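Local coordinates for protein adenine phosphoribosyltransferase, putative (Trypanosoma brucei brucei, PDB 5VN4) that probably catalyses the reversible transfer of a phosphoribosyl group from 5-phospho-alpha-D-ribose 1-diphosphate to adenine, giving AMP and pyrophosphate in purine salvage, at residues 232-235 with 236-240; 92-95 with 96-99; 13-16 with 17-20. All coordinates share one frame; numbering follows the deposited sequence.

Contact 1 of 3, residues 232-235 with 236-240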
loop_
_atom_site.group_PDB
_atom_site.type_symbol
_atom_site.label_atom_id
_atom_site.label_comp_id
_atom_site.label_asym_id
_atom_site.label_seq_id
_atom_site.Cartn_x
_atom_site.Cartn_y
_atom_site.Cartn_z
ATOM N N ARG A 232 7.333 18.873 15.084
ATOM C CA ARG A 232 6.686 17.571 15.180
ATOM C C ARG A 232 7.587 16.427 14.732
ATOM O O ARG A 232 7.228 15.272 14.961
ATOM C CB ARG A 232 5.396 17.561 14.355
ATOM C CG ARG A 232 5.606 17.479 12.844
ATOM C CD ARG A 232 4.284 17.661 12.099
ATOM N NE ARG A 232 4.425 17.421 10.663
ATOM C CZ ARG A 232 4.262 16.241 10.070
ATOM N NH1 ARG A 232 3.929 15.175 10.787
ATOM N NH2 ARG A 232 4.423 16.131 8.749
ATOM N N ILE A 233 8.710 16.715 14.069
ATOM C CA ILE A 233 9.643 15.701 13.588
ATOM C C ILE A 233 10.747 15.565 14.624
ATOM O O ILE A 233 11.518 16.507 14.833
ATOM C CB ILE A 233 10.236 16.088 12.223
ATOM C CG1 ILE A 233 9.136 16.400 11.192
ATOM C CG2 ILE A 233 11.155 14.981 11.722
ATOM C CD1 ILE A 233 9.667 17.029 9.895
ATOM N N ILE A 234 10.839 14.393 15.262
ATOM C CA ILE A 234 11.829 14.132 16.303
ATOM C C ILE A 234 12.786 13.035 15.847
ATOM O O ILE A 234 12.425 12.149 15.065
ATOM C CB ILE A 234 11.189 13.804 17.674
ATOM C CG1 ILE A 234 10.541 12.417 17.680
ATOM C CG2 ILE A 234 10.173 14.878 18.049
ATOM C CD1 ILE A 234 10.022 12.015 19.064
ATOM N N SER A 235 14.019 13.105 16.341
ATOM C CA SER A 235 15.025 12.123 15.977
ATOM C C SER A 235 14.860 10.850 16.805
ATOM O O SER A 235 14.129 10.809 17.798
ATOM C CB SER A 235 16.419 12.683 16.226
ATOM O OG SER A 235 16.636 12.806 17.617
ATOM N N CYS A 236 15.561 9.792 16.384
ATOM C CA CYS A 236 15.567 8.564 17.174
ATOM C C CYS A 236 16.108 8.811 18.574
ATOM O O CYS A 236 15.548 8.313 19.557
ATOM C CB CYS A 236 16.369 7.466 16.469
ATOM S SG CYS A 236 15.493 6.746 15.057
ATOM N N ALA A 237 17.188 9.588 18.687
ATOM C CA ALA A 237 17.758 9.871 20.002
ATOM C C ALA A 237 16.778 10.649 20.873
ATOM O O ALA A 237 16.650 10.377 22.073
ATOM C CB ALA A 237 19.078 10.634 19.864
ATOM N N GLU A 238 16.077 11.623 20.285
ATOM C CA GLU A 238 15.070 12.362 21.043
ATOM C C GLU A 238 13.933 11.442 21.472
ATOM O O GLU A 238 13.488 11.489 22.625
ATOM C CB GLU A 238 14.551 13.550 20.220
ATOM C CG GLU A 238 15.616 14.632 19.965
ATOM C CD GLU A 238 15.214 15.711 18.946
ATOM O OE1 GLU A 238 15.808 16.809 19.004
ATOM O OE2 GLU A 238 14.332 15.477 18.088
ATOM N N ALA A 239 13.474 10.570 20.568
ATOM C CA ALA A 239 12.396 9.648 20.911
ATOM C C ALA A 239 12.797 8.701 22.043
ATOM O O ALA A 239 11.975 8.380 22.911
ATOM C CB ALA A 239 11.964 8.867 19.669
ATOM N N LYS A 240 14.056 8.250 22.059
ATOM C CA LYS A 240 14.481 7.305 23.089
ATOM C C LYS A 240 14.379 7.899 24.486
ATOM O O LYS A 240 14.150 7.164 25.455
ATOM C CB LYS A 240 15.904 6.820 22.811
ATOM C CG LYS A 240 16.001 5.879 21.630
ATOM C CD LYS A 240 17.435 5.477 21.344
ATOM C CE LYS A 240 17.705 4.045 21.777
ATOM N NZ LYS A 240 19.020 3.570 21.270
HETATM O O HOH W 1 13.638 17.448 16.185
#
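S235 and E238 turn their side chains back toward each other's backbone at the start of helix 236-240, forming a capping box. The hydroxyl of S235, the N-cap residue, lies between its own backbone N and carbonyl carbon (chi1 69°), which places OG at the open end of the first turn, where it accepts from E238 N at 3.0 Å. In the reverse direction E238 extends beyond CG, passing alongside that hydroxyl, with CG 3.1 Å from S235 OG. Its carboxylate ends at the S235 backbone, where OE2 accepts from S235 N at 3.0 Å. The donor approaches on the anti side of the carboxylate and lies 35° out of its plane, although the N-H itself points almost straight at the oxygen. A water donates hydrogen bonds to the same OE2 and to I233 O, tying the glutamate to the incoming strand. I234, which is buried, reaches the helix with the end of its longer branch, CD1 meeting A239 CB at 3.7 Å. Strand 233-235 meets the helix at nearly a right angle and pairs in a parallel beta ladder with a strand of the second subunit, so the sheet runs on across the interface; A239 packs on I120 of that subunit. Both residues of the box thus have their amide hydrogens met by side-chain acceptors, and the E238 carboxylate probably interacts favourably with the helix dipole.

Contact 2 of 3, residues 92-95 with 96-99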
loop_
_atom_site.group_PDB
_atom_site.type_symbol
_atom_site.label_atom_id
_atom_site.label_comp_id
_atom_site.label_asym_id
_atom_site.label_seq_id
_atom_site.Cartn_x
_atom_site.Cartn_y
_atom_site.Cartn_z
ATOM N N PHE A 92 -3.058 1.374 -1.867
ATOM C CA PHE A 92 -2.382 0.090 -1.699
ATOM C C PHE A 92 -2.735 -0.568 -0.375
ATOM O O PHE A 92 -2.636 -1.792 -0.253
ATOM C CB PHE A 92 -0.863 0.295 -1.714
ATOM C CG PHE A 92 -0.267 0.564 -3.081
ATOM C CD1 PHE A 92 -1.051 0.738 -4.217
ATOM C CD2 PHE A 92 1.111 0.625 -3.212
ATOM C CE1 PHE A 92 -0.459 0.957 -5.458
ATOM C CE2 PHE A 92 1.708 0.846 -4.445
ATOM C CZ PHE A 92 0.922 1.019 -5.573
ATOM N N LEU A 93 -3.107 0.224 0.635
ATOM C CA LEU A 93 -3.417 -0.298 1.962
ATOM C C LEU A 93 -4.767 -0.994 2.024
ATOM O O LEU A 93 -5.009 -1.772 2.960
ATOM C CB LEU A 93 -3.431 0.855 2.964
ATOM C CG LEU A 93 -2.086 1.549 3.179
ATOM C CD1 LEU A 93 -2.267 2.910 3.836
ATOM C CD2 LEU A 93 -1.182 0.660 4.032
ATOM N N LEU A 94 -5.645 -0.739 1.056
ATOM C CA LEU A 94 -7.030 -1.182 1.113
ATOM C C LEU A 94 -7.378 -2.223 0.058
ATOM O O LEU A 94 -8.148 -3.140 0.337
ATOM C CB LEU A 94 -7.974 0.023 0.966
ATOM C CG LEU A 94 -7.762 1.167 1.960
ATOM C CD1 LEU A 94 -8.657 2.362 1.618
ATOM C CD2 LEU A 94 -8.001 0.689 3.389
ATOM N N GLY A 95 -6.859 -2.088 -1.162
ATOM C CA GLY A 95 -7.231 -2.958 -2.258
ATOM C C GLY A 95 -6.886 -4.430 -2.090
ATOM O O GLY A 95 -7.734 -5.304 -2.302
ATOM N N PRO A 96 -5.632 -4.741 -1.729
ATOM C CA PRO A 96 -5.226 -6.159 -1.698
ATOM C C PRO A 96 -6.060 -7.040 -0.786
ATOM O O PRO A 96 -6.366 -8.178 -1.164
ATOM C CB PRO A 96 -3.756 -6.088 -1.267
ATOM C CG PRO A 96 -3.290 -4.785 -1.813
ATOM C CD PRO A 96 -4.464 -3.853 -1.594
ATOM N N MET A 97 -6.440 -6.562 0.402
ATOM C CA MET A 97 -7.216 -7.419 1.298
ATOM C C MET A 97 -8.602 -7.708 0.738
ATOM O O MET A 97 -9.196 -8.739 1.067
ATOM C CB MET A 97 -7.305 -6.809 2.697
ATOM C CG MET A 97 -8.167 -5.547 2.788
ATOM S SD MET A 97 -8.004 -4.776 4.409
ATOM C CE MET A 97 -9.044 -3.341 4.171
ATOM N N ILE A 98 -9.130 -6.817 -0.101
ATOM C CA ILE A 98 -10.400 -7.070 -0.777
ATOM C C ILE A 98 -10.198 -8.015 -1.952
ATOM O O ILE A 98 -10.921 -9.008 -2.104
ATOM C CB ILE A 98 -11.040 -5.737 -1.212
ATOM C CG1 ILE A 98 -11.328 -4.869 0.015
ATOM C CG2 ILE A 98 -12.312 -5.986 -2.017
ATOM C CD1 ILE A 98 -11.527 -3.395 -0.318
ATOM N N ALA A 99 -9.181 -7.732 -2.774
ATOM C CA ALA A 99 -8.933 -8.520 -3.976
ATOM C C ALA A 99 -8.653 -9.984 -3.656
ATOM O O ALA A 99 -9.073 -10.877 -4.400
ATOM C CB ALA A 99 -7.767 -7.921 -4.759
HETATM O O HOH W 2 -5.230 -4.375 1.861
#
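G95 O is approached by two amides of the helix that starts beside it. A99 N gives the sound bond, 2.9 Å from G95 O, the ordinary i to i+4 link of an alpha-helix. I98 N is also close, at 3.0 Å from G95 O, but its N-H points poorly and the bond is weak. One residue earlier, the carbonyl oxygen of L94 is met by side-chain carbons of two residues: M97 CG comes to 3.4 Å from L94 O, and I98 lays the end of its longer branch against the same oxygen, with CD1 at 3.5 Å. This is the passage from strand 83-87 into helix 95-102, part of a beta-alpha-beta crossover to the parallel strand 106-109 in the phosphoribosyltransferase fold. The M97 side chain starts between its backbone N and carbonyl carbon (chi1 70°) and then runs extended, which turns it back toward L94 and leaves its terminal CE 4.2 Å from L94 CD2. P96 stands in the first turn, where a residue with no N-H costs no helical bond; its CD lies 3.1 Å from F92 O. A water joins loop to helix, donating to L93 O and accepting from M97 N. The F92 side chain is about 7 Å from a bound pyrophosphate. I98 packs on I84 of strand 83-87 and on F70 and V71 of helix 60-75, whereas F92 and L93 meet L93 and F92 of the second subunit.

Contact 3 of 3, residues 13-16 with 17-20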
loop_
_atom_site.group_PDB
_atom_site.type_symbol
_atom_site.label_atom_id
_atom_site.label_comp_id
_atom_site.label_asym_id
_atom_site.label_seq_id
_atom_site.Cartn_x
_atom_site.Cartn_y
_atom_site.Cartn_z
ATOM N N GLU A 13 -27.370 7.955 -0.753
ATOM C CA GLU A 13 -26.889 8.770 -1.861
ATOM C C GLU A 13 -27.029 10.233 -1.460
ATOM O O GLU A 13 -28.144 10.761 -1.397
ATOM C CB GLU A 13 -27.684 8.452 -3.126
ATOM C CG GLU A 13 -27.030 8.975 -4.396
ATOM C CD GLU A 13 -27.746 8.537 -5.671
ATOM O OE1 GLU A 13 -27.253 8.865 -6.770
ATOM O OE2 GLU A 13 -28.794 7.869 -5.585
ATOM N N VAL A 14 -25.902 10.888 -1.182
ATOM C CA VAL A 14 -25.948 12.252 -0.651
ATOM C C VAL A 14 -25.837 13.316 -1.747
ATOM O O VAL A 14 -26.335 14.433 -1.572
ATOM C CB VAL A 14 -24.926 12.472 0.485
ATOM C CG1 VAL A 14 -25.222 11.549 1.681
ATOM C CG2 VAL A 14 -23.514 12.270 -0.008
ATOM N N LEU A 15 -25.180 13.000 -2.865
ATOM C CA LEU A 15 -25.158 13.783 -4.095
ATOM C C LEU A 15 -25.345 12.772 -5.220
ATOM O O LEU A 15 -25.206 11.564 -4.981
ATOM C CB LEU A 15 -23.812 14.486 -4.256
ATOM C CG LEU A 15 -23.470 15.579 -3.240
ATOM C CD1 LEU A 15 -22.025 16.043 -3.418
ATOM C CD2 LEU A 15 -24.428 16.769 -3.349
ATOM N N PRO A 16 -25.667 13.196 -6.443
ATOM C CA PRO A 16 -25.870 12.212 -7.524
ATOM C C PRO A 16 -24.656 11.308 -7.705
ATOM O O PRO A 16 -23.541 11.769 -7.965
ATOM C CB PRO A 16 -26.144 13.091 -8.752
ATOM C CG PRO A 16 -26.775 14.346 -8.178
ATOM C CD PRO A 16 -26.042 14.565 -6.864
ATOM N N ASN A 17 -24.886 10.003 -7.532
ATOM C CA ASN A 17 -23.848 8.977 -7.629
ATOM C C ASN A 17 -22.695 9.188 -6.644
ATOM O O ASN A 17 -21.559 8.788 -6.905
ATOM C CB ASN A 17 -23.364 8.755 -9.063
ATOM C CG ASN A 17 -24.074 7.596 -9.718
ATOM O OD1 ASN A 17 -24.493 6.662 -9.037
ATOM N ND2 ASN A 17 -24.211 7.640 -11.038
ATOM N N TYR A 18 -22.982 9.785 -5.489
ATOM C CA TYR A 18 -22.018 9.916 -4.396
ATOM C C TYR A 18 -22.678 9.312 -3.164
ATOM O O TYR A 18 -23.604 9.907 -2.604
ATOM C CB TYR A 18 -21.643 11.383 -4.166
ATOM C CG TYR A 18 -20.236 11.618 -3.629
ATOM C CD1 TYR A 18 -19.627 10.720 -2.758
ATOM C CD2 TYR A 18 -19.517 12.751 -4.006
ATOM C CE1 TYR A 18 -18.342 10.948 -2.285
ATOM C CE2 TYR A 18 -18.234 12.995 -3.534
ATOM C CZ TYR A 18 -17.652 12.082 -2.670
ATOM O OH TYR A 18 -16.381 12.307 -2.192
ATOM N N PHE A 19 -22.225 8.121 -2.773
ATOM C CA PHE A 19 -22.822 7.341 -1.696
ATOM C C PHE A 19 -21.882 7.276 -0.501
ATOM O O PHE A 19 -20.664 7.175 -0.669
ATOM C CB PHE A 19 -23.091 5.903 -2.153
ATOM C CG PHE A 19 -24.088 5.791 -3.275
ATOM C CD1 PHE A 19 -23.695 5.946 -4.603
ATOM C CD2 PHE A 19 -25.422 5.522 -3.004
ATOM C CE1 PHE A 19 -24.625 5.834 -5.640
ATOM C CE2 PHE A 19 -26.348 5.404 -4.032
ATOM C CZ PHE A 19 -25.947 5.565 -5.354
ATOM N N THR A 20 -22.460 7.310 0.700
ATOM C CA THR A 20 -21.701 7.166 1.932
ATOM C C THR A 20 -22.571 6.416 2.937
ATOM O O THR A 20 -23.778 6.277 2.747
ATOM C CB THR A 20 -21.251 8.541 2.444
ATOM O OG1 THR A 20 -20.289 8.384 3.494
ATOM C CG2 THR A 20 -22.436 9.354 2.954
#
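E13 reaches across a tight hairpin to two residues at once, its aliphatic stem over F19 and its carboxylate at N17. The E13 side chain leaves with CG anti to the backbone N (chi1 -165°) and stays extended, which lays CG over one face of the F19 ring, displaced toward its rim. This is a CH-pi contact, with CG 3.9 Å from the ring centroid. Carboxylate and ring planes are inclined by 22°. From there OE1 accepts from N17 N at 2.7 Å, through the anti lone pair, in a fairly straight bond that binds the side chain to the turn. At the edge of the F19 ring, in its plane, lies N17 OD1. The backbone behind these groups fixes their places. A type II turn from L15 to Y18 is closed by Y18 N donating to L15 O at 2.9 Å. Next to it is a classic beta bulge: V14 N donates to Y18 O at 2.9 Å, and L15 N adds a weak, longer bond to the same oxygen. The register therefore shifts by one between the E13-F19 and L15-Y18 pairs. L15 and Y18 lie side by side on the same face, pointing the same way, CB to CB 3.8 Å, while V14 CG1 touches T20 CG2. Further out, N17 ND2 bonds to S204 O, and T20 OG1 to T210 O. The hairpin of strands 11-15 and 18-21 joins the central sheet by its second strand, which runs parallel to strand 208-213, with helix 192-197 touching N17 and Y18 through H196 and T192.

The three sites illustrate how the chain changes direction in quite different surroundings. Contact 2 is wholly buried, its centre about 11 Å from that of the chain, and relies largely on backbone bonding and hydrocarbon packing. Contacts 1 and 3 are only partly buried, and in each a glutamate side chain accepts from a backbone amide, at a helix start in one and a hairpin turn in the other. Those two lie on opposite sides of the chain's centre, with centres about 43 Å apart. Contacts 2 and 3 both adjoin the central sheet, through strands 83-87 and 18-21. Contacts 1 and 2 both meet the second subunit, whereas contact 3 touches no other chain of the assembly.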